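Local coordinates for DNA repair protein rad60 (Schizosaccharomyces pombe, PDB 3GOE), which is required for recombinational repair of DNA double-strand breaks and ends in a SUMO-like domain, the part described here, at residues A[34-39]-A[45-50]. Sequence-based numbering, arbitrary orientation.
Sequences DLIKRY and ISFHER
Phe47 lays its ring against Lys37 and Ile36 on the long helix 32-43 of a ubiquitin-like beta-grasp fold, the SUMO-like domain of Rad60. Segment 45-50 is the loop that leaves this helix, doubles back along it and leads into strand 52-55. The contact is chiefly apolar, and the ring also reaches the helix backbone, Phe47 CD2 lying 4.0 Å from Lys37 CA. Phe47 carries CG anti to its own backbone nitrogen (chi1 175°), which throws the ring from the loop onto the helix. Lys37 can be followed outward: CB stands just outside the rim, 4.4 Å from Phe47 CD2, and CG comes down over one ring face as a CH-pi contact, 3.8 Å from the Phe47 centroid and only 14° off the ring normal. In the extended chain CD then lifts away from the face, CE dips back to 4.0 Å from Phe47 CE1, and NZ ends 5.7 Å from the centroid, at most a weak cation-pi attraction. Ile36 comes in differently, at the rim and in the ring plane, its CG2 3.7 Å from Phe47 CE2. An alanine in place of Phe47 would probably leave the methylenes of Lys37 without the face they lie on and open a gap beside Ile36 CG2. Beneath, Ile36 also touches Ile51 and Leu53, so the ring sits at the margin of the core between helix and sheet. About one turn after Ile36, toward the helix C-terminus, Tyr39 packs on Leu14 and Leu22, while its OH hydrogen-bonds Glu20 O and Ser19 OG, the latter residue belonging to the calcium site. The Tyr39 ring also meets the beginning of the loop obliquely, where Ile45 CD1 lies 3.9 Å from Tyr39 CE2.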
ATOM      1  N   ASP A  34       2.521   6.088  -3.883  1.00  7.20           N
ATOM      2  CA  ASP A  34       2.986   5.206  -4.928  1.00  7.17           C
ATOM      3  C   ASP A  34       2.205   3.881  -4.860  1.00  6.93           C
ATOM      4  O   ASP A  34       1.799   3.322  -5.879  1.00  7.45           O
ATOM      5  CB  ASP A  34       4.465   4.918  -4.795  1.00  7.78           C
ATOM      6  CG  ASP A  34       5.429   6.017  -5.116  1.00  9.06           C
ATOM      7  OD1 ASP A  34       5.111   6.867  -5.989  1.00 11.01           O
ATOM      8  OD2 ASP A  34       6.544   5.993  -4.558  1.00 11.11           O
ATOM      9  N   LEU A  35       2.056   3.324  -3.644  1.00  7.09           N
ATOM     10  CA  LEU A  35       1.303   2.093  -3.450  1.00  6.73           C
ATOM     11  C   LEU A  35      -0.125   2.247  -3.970  1.00  6.97           C
ATOM     12  O   LEU A  35      -0.649   1.353  -4.642  1.00  7.46           O
ATOM     13  CB  LEU A  35       1.345   1.722  -1.965  1.00  7.44           C
ATOM     14  CG  LEU A  35       0.466   0.551  -1.516  1.00  8.47           C
ATOM     15  CD1 LEU A  35       0.724  -0.727  -2.314  1.00  9.70           C
ATOM     16  CD2 LEU A  35       0.654   0.339  -0.018  1.00 10.57           C
ATOM     17  N   ILE A  36      -0.758   3.390  -3.658  1.00  7.04           N
ATOM     18  CA  ILE A  36      -2.090   3.640  -4.175  1.00  6.95           C
ATOM     19  C   ILE A  36      -2.123   3.727  -5.666  1.00  6.91           C
ATOM     20  O   ILE A  36      -2.995   3.158  -6.346  1.00  7.32           O
ATOM     21  CB  ILE A  36      -2.722   4.902  -3.502  1.00  7.40           C
ATOM     22  CG1 ILE A  36      -2.835   4.734  -2.001  1.00  8.01           C
ATOM     23  CG2 ILE A  36      -4.071   5.183  -4.116  1.00  9.01           C
ATOM     24  CD1 ILE A  36      -3.168   6.032  -1.270  1.00  9.55           C
ATOM     25  N   LYS A  37      -1.169   4.455  -6.275  1.00  6.79           N
ATOM     26  CA  LYS A  37      -1.093   4.567  -7.717  1.00  7.14           C
ATOM     27  C   LYS A  37      -0.956   3.182  -8.366  1.00  6.83           C
ATOM     28  O   LYS A  37      -1.553   2.920  -9.412  1.00  7.91           O
ATOM     29  CB  LYS A  37       0.061   5.455  -8.170  1.00  8.34           C
ATOM     30  CG  LYS A  37      -0.145   6.921  -7.903  1.00  9.71           C
ATOM     31  CD  LYS A  37       1.076   7.736  -8.360  1.00 14.14           C
ATOM     32  CE  LYS A  37       0.867   9.217  -8.284  1.00 18.50           C
ATOM     33  NZ  LYS A  37       2.090   9.893  -8.752  1.00 35.63           N
ATOM     34  N   ARG A  38      -0.122   2.335  -7.796  1.00  6.88           N
ATOM     35  CA  ARG A  38       0.097   0.987  -8.332  1.00  7.27           C
ATOM     36  C   ARG A  38      -1.161   0.136  -8.167  1.00  6.96           C
ATOM     37  O   ARG A  38      -1.543  -0.587  -9.087  1.00  7.86           O
ATOM     38  CB  ARG A  38       1.320   0.372  -7.653  1.00  8.05           C
ATOM     39  CG  ARG A  38       1.602  -1.045  -8.132  1.00  9.43           C
ATOM     40  CD  ARG A  38       1.933  -1.185  -9.594  1.00 10.81           C
ATOM     41  NE  ARG A  38       3.104  -0.450 -10.042  1.00 10.86           N
ATOM     42  CZ  ARG A  38       4.361  -0.864  -9.912  1.00 11.36           C
ATOM     43  NH1 ARG A  38       4.660  -1.984  -9.308  1.00 13.77           N
ATOM     44  NH2 ARG A  38       5.384  -0.117 -10.390  1.00 11.97           N
ATOM     45  N   TYR A  39      -1.807   0.201  -7.012  1.00  6.95           N
ATOM     46  CA  TYR A  39      -3.088  -0.462  -6.841  1.00  7.10           C
ATOM     47  C   TYR A  39      -4.057  -0.063  -7.964  1.00  7.07           C
ATOM     48  O   TYR A  39      -4.711  -0.897  -8.587  1.00  7.88           O
ATOM     49  CB  TYR A  39      -3.675  -0.131  -5.449  1.00  7.74           C
ATOM     50  CG  TYR A  39      -5.092  -0.623  -5.325  1.00  8.24           C
ATOM     51  CD1 TYR A  39      -5.375  -1.963  -5.062  1.00 10.42           C
ATOM     52  CD2 TYR A  39      -6.153   0.251  -5.467  1.00  9.23           C
ATOM     53  CE1 TYR A  39      -6.692  -2.404  -4.957  1.00 11.37           C
ATOM     54  CE2 TYR A  39      -7.448  -0.222  -5.392  1.00 10.85           C
ATOM     55  CZ  TYR A  39      -7.725  -1.535  -5.133  1.00 11.13           C
ATOM     56  OH  TYR A  39      -9.036  -1.960  -5.091  1.00 14.72           O
ATOM     57  N   ILE A  45      -8.688   1.231 -11.918  1.00 10.41           N
ATOM     58  CA  ILE A  45      -9.506   2.357 -11.467  1.00 10.20           C
ATOM     59  C   ILE A  45      -8.707   3.621 -11.578  1.00  9.44           C
ATOM     60  O   ILE A  45      -7.450   3.605 -11.600  1.00 10.32           O
ATOM     61  CB  ILE A  45     -10.090   2.176 -10.071  1.00 10.55           C
ATOM     62  CG1 ILE A  45      -9.071   2.245  -8.959  1.00 10.79           C
ATOM     63  CG2 ILE A  45     -10.926   0.894 -10.020  1.00 13.33           C
ATOM     64  CD1 ILE A  45      -9.619   2.247  -7.555  1.00 15.37           C
ATOM     65  N   SER A  46      -9.372   4.775 -11.611  1.00  9.50           N
ATOM     66  CA  SER A  46      -8.666   6.015 -11.765  1.00 10.21           C
ATOM     67  C   SER A  46      -8.040   6.499 -10.449  1.00  9.86           C
ATOM     68  O   SER A  46      -8.720   6.634  -9.443  1.00 13.01           O
ATOM     69  CB  SER A  46      -9.584   7.115 -12.277  1.00 11.35           C
ATOM     70  OG  SER A  46     -10.010   6.862 -13.554  1.00 13.62           O
ATOM     71  N   PHE A  47      -6.770   6.823 -10.462  1.00 10.12           N
ATOM     72  CA  PHE A  47      -6.110   7.385  -9.300  1.00  9.61           C
ATOM     73  C   PHE A  47      -6.683   8.771  -9.027  1.00  9.19           C
ATOM     74  O   PHE A  47      -6.870   9.583  -9.916  1.00 11.50           O
ATOM     75  CB  PHE A  47      -4.608   7.475  -9.528  1.00 10.59           C
ATOM     76  CG  PHE A  47      -3.901   8.181  -8.371  1.00 10.17           C
ATOM     77  CD1 PHE A  47      -3.493   9.478  -8.442  1.00 12.17           C
ATOM     78  CD2 PHE A  47      -3.734   7.488  -7.176  1.00 10.56           C
ATOM     79  CE1 PHE A  47      -2.956  10.144  -7.350  1.00 13.69           C
ATOM     80  CE2 PHE A  47      -3.187   8.148  -6.085  1.00 11.11           C
ATOM     81  CZ  PHE A  47      -2.781   9.440  -6.186  1.00 12.26           C
ATOM     82  N   HIS A  48      -6.898   9.054  -7.745  1.00  9.55           N
ATOM     83  CA  HIS A  48      -7.351  10.344  -7.270  0.50  9.76           C
ATOM     84  C   HIS A  48      -6.738  10.619  -5.916  1.00  9.51           C
ATOM     85  O   HIS A  48      -6.552   9.690  -5.132  1.00  9.73           O
ATOM     86  CB  HIS A  48      -8.896  10.252  -7.143  0.50 10.20           C
ATOM     87  CG  HIS A  48      -9.508  11.597  -6.939  0.50 11.28           C
ATOM     88  ND1 HIS A  48      -9.634  12.257  -5.793  0.50 15.62           N
ATOM     89  CD2 HIS A  48     -10.083  12.461  -7.820  0.50 14.71           C
ATOM     90  CE1 HIS A  48     -10.143  13.444  -5.851  0.50 12.68           C
ATOM     91  NE2 HIS A  48     -10.468  13.580  -7.112  0.50 12.77           N
ATOM     92  N   GLU A  49      -6.537  11.914  -5.637  1.00 11.45           N
ATOM     93  CA  GLU A  49      -5.934  12.360  -4.392  1.00 13.03           C
ATOM     94  C   GLU A  49      -6.665  11.980  -3.148  1.00 13.72           C
ATOM     95  O   GLU A  49      -6.167  11.970  -2.039  1.00 16.10           O
ATOM     96  CB  GLU A  49      -5.827  13.931  -4.426  1.00 14.67           C
ATOM     97  CG  GLU A  49      -7.109  14.724  -4.560  1.00 17.01           C
ATOM     98  CD  GLU A  49      -7.129  16.249  -4.712  1.00 18.39           C
ATOM     99  OE1 GLU A  49      -6.009  16.754  -4.616  1.00 23.24           O
ATOM    100  OE2 GLU A  49      -8.259  16.765  -4.956  1.00 23.89           O
ATOM    101  N   ARG A  50      -7.907  11.727  -3.194  1.00 12.20           N
ATOM    102  CA  ARG A  50      -8.833  11.432  -2.100  1.00 12.77           C
ATOM    103  C   ARG A  50      -8.843   9.965  -1.731  1.00 12.11           C
ATOM    104  O   ARG A  50      -9.364   9.625  -0.673  1.00 15.32           O
ATOM    105  CB  ARG A  50     -10.289  11.959  -2.306  1.00 15.21           C
ATOM    106  CG  ARG A  50     -10.408  13.465  -2.224  1.00 15.96           C
ATOM    107  CD  ARG A  50     -11.812  14.042  -2.235  1.00 25.07           C
ATOM    108  NE  ARG A  50     -11.907  15.492  -1.988  1.00 28.73           N
ATOM    109  CZ  ARG A  50     -13.008  16.141  -1.667  1.00 22.68           C
ATOM    110  NH1 ARG A  50     -14.130  15.461  -1.565  1.00 36.42           N
ATOM    111  NH2 ARG A  50     -12.911  17.462  -1.476  1.00 28.88           N
TER